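Local coordinates for CREG-like beta-barrel domain-containing protein (Agrobacterium tumefaciens, PDB 3DNH) that is of unknown function but carries a CREG-like beta-barrel domain related to pyridoxamine 5'-phosphate oxidases, and so may bind a flavin, at residues A[217-221]-A[222-226]; A[249-252]-A[253-256]. All coordinates share one frame; numbering follows the deposited sequence.

In the fold
Both contacts lie apart from the six-stranded barrel, in the C-terminal part of the chain. Interaction 1 is the hairpin that begins a three-stranded antiparallel sheet; interaction 2 is the last turn of helix 244-254, which follows the third strand, 232-236. Their centres are about 14 Å apart, and they meet where Ile224 CD1 rests 3.8 Å from Leu251 CD2. Phe247, earlier on the same helix, touches Ile219 and Ile224, so the helix covers the isoleucine face of the hairpin. Burial falls off outward: the centre of the hairpin contact is about 11 Å from the chain centre, that of the helix end about 25 Å. Neither contact can be tied to a known active site.

Interaction 1: residues A[217-221]-A[222-226]; sequences TSIDP and DGIDL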
loop_
_atom_site.group_PDB
_atom_site.type_symbol
_atom_site.label_atom_id
_atom_site.label_comp_id
_atom_site.label_asym_id
_atom_site.label_seq_id
_atom_site.Cartn_x
_atom_site.Cartn_y
_atom_site.Cartn_z
ATOM N N THR A 217 -7.906 -7.501 -20.542
ATOM C CA THR A 217 -8.332 -8.423 -19.498
ATOM C C THR A 217 -9.841 -8.480 -19.400
ATOM O O THR A 217 -10.384 -9.522 -18.992
ATOM C CB THR A 217 -7.688 -8.106 -18.106
ATOM O OG1 THR A 217 -8.025 -6.767 -17.710
ATOM C CG2 THR A 217 -6.147 -8.220 -18.215
ATOM N N SER A 218 -10.527 -7.389 -19.780
ATOM C CA SER A 218 -11.934 -7.288 -19.571
ATOM C C SER A 218 -12.531 -6.188 -20.410
ATOM O O SER A 218 -11.973 -5.089 -20.476
ATOM C CB SER A 218 -12.220 -7.041 -18.066
ATOM O OG SER A 218 -13.572 -7.229 -17.736
ATOM N N ILE A 219 -13.678 -6.482 -21.051
ATOM C CA ILE A 219 -14.472 -5.473 -21.793
ATOM C C ILE A 219 -15.808 -5.345 -21.088
ATOM O O ILE A 219 -16.401 -6.357 -20.722
ATOM C CB ILE A 219 -14.722 -5.901 -23.257
ATOM C CG1 ILE A 219 -13.363 -6.119 -23.984
ATOM C CG2 ILE A 219 -15.670 -4.898 -23.964
ATOM C CD1 ILE A 219 -13.446 -6.885 -25.286
ATOM N N ASP A 220 -16.262 -4.108 -20.880
ATOM C CA ASP A 220 -17.559 -3.874 -20.216
ATOM C C ASP A 220 -18.284 -2.716 -20.921
ATOM O O ASP A 220 -17.717 -2.079 -21.826
ATOM C CB ASP A 220 -17.377 -3.703 -18.671
ATOM C CG ASP A 220 -16.509 -2.485 -18.295
ATOM O OD1 ASP A 220 -16.938 -1.331 -18.580
ATOM O OD2 ASP A 220 -15.399 -2.657 -17.717
ATOM N N PRO A 221 -19.544 -2.456 -20.559
ATOM C CA PRO A 221 -20.206 -1.369 -21.288
ATOM C C PRO A 221 -19.529 0.017 -21.263
ATOM O O PRO A 221 -19.791 0.851 -22.153
ATOM C CB PRO A 221 -21.591 -1.297 -20.605
ATOM C CG PRO A 221 -21.828 -2.692 -20.149
ATOM C CD PRO A 221 -20.476 -3.140 -19.628
ATOM N N ASP A 222 -18.704 0.273 -20.262
ATOM C CA ASP A 222 -18.107 1.606 -20.077
ATOM C C ASP A 222 -16.651 1.699 -20.575
ATOM O O ASP A 222 -16.096 2.809 -20.769
ATOM C CB ASP A 222 -18.178 2.009 -18.591
ATOM C CG ASP A 222 -19.599 2.312 -18.133
ATOM O OD1 ASP A 222 -20.474 2.586 -18.986
ATOM O OD2 ASP A 222 -19.834 2.267 -16.906
ATOM N N GLY A 223 -16.058 0.546 -20.843
ATOM C CA GLY A 223 -14.695 0.531 -21.387
ATOM C C GLY A 223 -13.969 -0.793 -21.263
ATOM O O GLY A 223 -14.596 -1.841 -21.131
ATOM N N ILE A 224 -12.637 -0.728 -21.267
ATOM C CA ILE A 224 -11.810 -1.898 -21.458
ATOM C C ILE A 224 -10.668 -1.834 -20.455
ATOM O O ILE A 224 -9.959 -0.804 -20.370
ATOM C CB ILE A 224 -11.180 -1.940 -22.921
ATOM C CG1 ILE A 224 -12.262 -1.904 -24.025
ATOM C CG2 ILE A 224 -10.214 -3.207 -23.044
ATOM C CD1 ILE A 224 -11.720 -1.570 -25.484
ATOM N N ASP A 225 -10.448 -2.934 -19.738
ATOM C CA ASP A 225 -9.370 -2.962 -18.791
ATOM C C ASP A 225 -8.264 -3.663 -19.488
ATOM O O ASP A 225 -8.519 -4.658 -20.179
ATOM C CB ASP A 225 -9.762 -3.730 -17.534
ATOM C CG ASP A 225 -10.612 -2.878 -16.554
ATOM O OD1 ASP A 225 -10.803 -1.665 -16.740
ATOM O OD2 ASP A 225 -11.065 -3.449 -15.575
ATOM N N LEU A 226 -7.033 -3.174 -19.287
ATOM C CA LEU A 226 -5.811 -3.821 -19.833
ATOM C C LEU A 226 -4.747 -4.026 -18.777
ATOM O O LEU A 226 -4.701 -3.282 -17.793
ATOM C CB LEU A 226 -5.232 -3.027 -21.021
ATOM C CG LEU A 226 -6.284 -2.671 -22.076
ATOM C CD1 LEU A 226 -6.605 -1.218 -21.999
ATOM C CD2 LEU A 226 -5.737 -3.080 -23.422
HETATM O O HOH W 1 -6.455 -5.444 -15.985
#
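One face of the Asp220 carboxylate lies over the carbonyl oxygen of Gly223, with Gly223 O 3.5 Å from Asp220 CG. Near the carboxylate plane, Asp222 N meets Asp220 OD1 at 2.9 Å, using the anti lone pair, the one directed away from OD2. This is an Asx turn at the tip of a beta hairpin, whose strands 217-220 and 223-226 run antiparallel. CG lies between its own N and carbonyl carbon (chi1 62°), which swings the carboxylate back over the turn; Gly223 N bonds OD1 only weakly, from well above the plane on the Gly223 O side. Arg234 makes a salt bridge to Asp220 OD1 and another to Asp225 OD1, on the same sheet face, while His37 holds Asp225 OD2. With the two carboxylates so near each other, the arginine probably eases their mutual repulsion.

Pro221 and Asp222 fill the two central positions of a type I turn. Asp220 N meets Gly223 O at 2.8 Å, almost in line with the carbonyl bond (175°), whereas the return bond from Gly223 N to Asp220 O is long at 3.3 Å and comes from well above the carbonyl plane. Asp222 OD2 forms a salt bridge with Arg33.

On the other sheet face Ile219 and Ile224 form a non-hydrogen-bonded pair, their CG1 atoms 4.4 Å apart, and face helix 244-254.

Farther from the turn, Thr217 and Ser218 together oppose Asp225, a classic beta bulge. Asp225 N gives a firm bond to Ser218 O at 2.7 Å, in the carbonyl plane. Asp225 O takes Thr217 N at 2.9 Å, with a weaker approach from Ser218 N. Thr217 OG1 packs against Asp225 CB, and the water 2.7 Å from Thr217 OG1 also donates weakly to Leu226 O.

Interaction 2: residues A[249-252]-A[253-256]; sequences KALA and QLLK
Lys249, Ala250 and Leu251 offer their carbonyls to the amides of Gln253, Leu254 and Leu255, four residues on, in the regular alpha-helical pattern. This is the C-terminal turn of helix 244-254. The bond from Gln253 N to Lys249 O is the straightest, 3.0 Å long with 176° at the hydrogen; the next two bend more, that from Leu255 N to Leu251 O being 3.0 Å. Leu255 is where the chain leaves helical geometry, and Lys256 N reaches back only weakly, to Gln253 O.

The apolar side is built by three leucines. Leu251 spreads its two methyls between the others: CD2 lies 4.4 Å from Leu254 CD1, and CD1 lies 4.2 Å from Leu255 CD1. In Leu254 and Leu255 alike, CG points away from the residue's own carbonyl carbon (chi1 -78° and -76°), which turns the branch back toward the start of the helix. All three leucines pack on helix 199-206: Leu251 on Leu203, Leu254 on Leu206 and Leu255 on Glu199 and Arg202. The final turn is thus laid against a second helix through its leucines, an amphipathic pattern.

Elsewhere round the turn the side chains are polar or small. Lys249 leads away from the later residues, and its NZ bonds back to Lys245 O, one turn earlier. Gln253 bends at chi2, which brings NE2 alongside the Ala250 carbonyl on the outside of the helix. Lys256, the last residue in the model, curls its chain back to the Ala252 carbonyl, but that close approach is doubtful because the oxygen is crowded in the model.

Ala250 O accepts the amide N of Leu254 at 3.1 Å, and CD1 of Leu254 packs against the same oxygen, 3.3 Å from Ala250 O.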
loop_
_atom_site.group_PDB
_atom_site.type_symbol
_atom_site.label_atom_id
_atom_site.label_comp_id
_atom_site.label_asym_id
_atom_site.label_seq_id
_atom_site.Cartn_x
_atom_site.Cartn_y
_atom_site.Cartn_z
ATOM N N LYS A 249 -18.067 -0.383 -33.459
ATOM C CA LYS A 249 -18.091 1.016 -33.934
ATOM C C LYS A 249 -17.209 1.878 -33.050
ATOM O O LYS A 249 -16.338 2.587 -33.535
ATOM C CB LYS A 249 -19.498 1.617 -33.927
ATOM C CG LYS A 249 -20.557 0.908 -34.781
ATOM C CD LYS A 249 -20.290 0.926 -36.297
ATOM C CE LYS A 249 -19.525 -0.346 -36.741
ATOM N NZ LYS A 249 -20.095 -1.605 -36.114
ATOM N N ALA A 250 -17.495 1.838 -31.752
ATOM C CA ALA A 250 -16.675 2.467 -30.721
ATOM C C ALA A 250 -15.180 2.150 -30.869
ATOM O O ALA A 250 -14.349 3.042 -30.734
ATOM C CB ALA A 250 -17.151 2.032 -29.321
ATOM N N LEU A 251 -14.838 0.889 -31.137
ATOM C CA LEU A 251 -13.427 0.509 -31.251
ATOM C C LEU A 251 -12.798 1.156 -32.477
ATOM O O LEU A 251 -11.650 1.636 -32.424
ATOM C CB LEU A 251 -13.241 -1.022 -31.311
ATOM C CG LEU A 251 -12.509 -1.837 -30.226
ATOM C CD1 LEU A 251 -11.664 -2.903 -30.921
ATOM C CD2 LEU A 251 -11.609 -1.028 -29.289
ATOM N N ALA A 252 -13.561 1.165 -33.570
ATOM C CA ALA A 252 -13.106 1.670 -34.869
ATOM C C ALA A 252 -12.868 3.184 -34.842
ATOM O O ALA A 252 -11.883 3.672 -35.416
ATOM C CB ALA A 252 -14.107 1.290 -35.985
ATOM N N GLN A 253 -13.785 3.918 -34.210
ATOM C CA GLN A 253 -13.598 5.344 -33.901
ATOM C C GLN A 253 -12.290 5.545 -33.132
ATOM O O GLN A 253 -11.451 6.347 -33.526
ATOM C CB GLN A 253 -14.812 5.903 -33.118
ATOM C CG GLN A 253 -14.531 7.063 -32.114
ATOM C CD GLN A 253 -14.701 6.690 -30.601
ATOM O OE1 GLN A 253 -14.521 7.547 -29.718
ATOM N NE2 GLN A 253 -15.060 5.435 -30.314
ATOM N N LEU A 254 -12.092 4.771 -32.082
ATOM C CA LEU A 254 -10.975 4.989 -31.204
ATOM C C LEU A 254 -9.654 4.782 -31.888
ATOM O O LEU A 254 -8.727 5.510 -31.668
ATOM C CB LEU A 254 -11.044 4.042 -30.006
ATOM C CG LEU A 254 -11.980 4.330 -28.859
ATOM C CD1 LEU A 254 -12.358 3.097 -28.127
ATOM C CD2 LEU A 254 -11.376 5.307 -27.941
ATOM N N LEU A 255 -9.568 3.747 -32.684
ATOM C CA LEU A 255 -8.289 3.339 -33.236
ATOM C C LEU A 255 -7.906 4.119 -34.501
ATOM O O LEU A 255 -7.036 3.697 -35.288
ATOM C CB LEU A 255 -8.287 1.834 -33.487
ATOM C CG LEU A 255 -8.126 1.020 -32.198
ATOM C CD1 LEU A 255 -8.551 -0.431 -32.378
ATOM C CD2 LEU A 255 -6.679 1.148 -31.716
ATOM N N LYS A 256 -8.530 5.274 -34.692
ATOM C CA LYS A 256 -8.247 6.094 -35.866
ATOM C C LYS A 256 -6.888 6.785 -35.857
ATOM O O LYS A 256 -6.414 7.224 -36.915
ATOM C CB LYS A 256 -9.372 7.100 -36.122
ATOM C CG LYS A 256 -10.194 6.798 -37.381
ATOM C CD LYS A 256 -10.838 5.407 -37.328
ATOM C CE LYS A 256 -9.875 4.270 -37.741
ATOM N NZ LYS A 256 -10.041 3.064 -36.822
#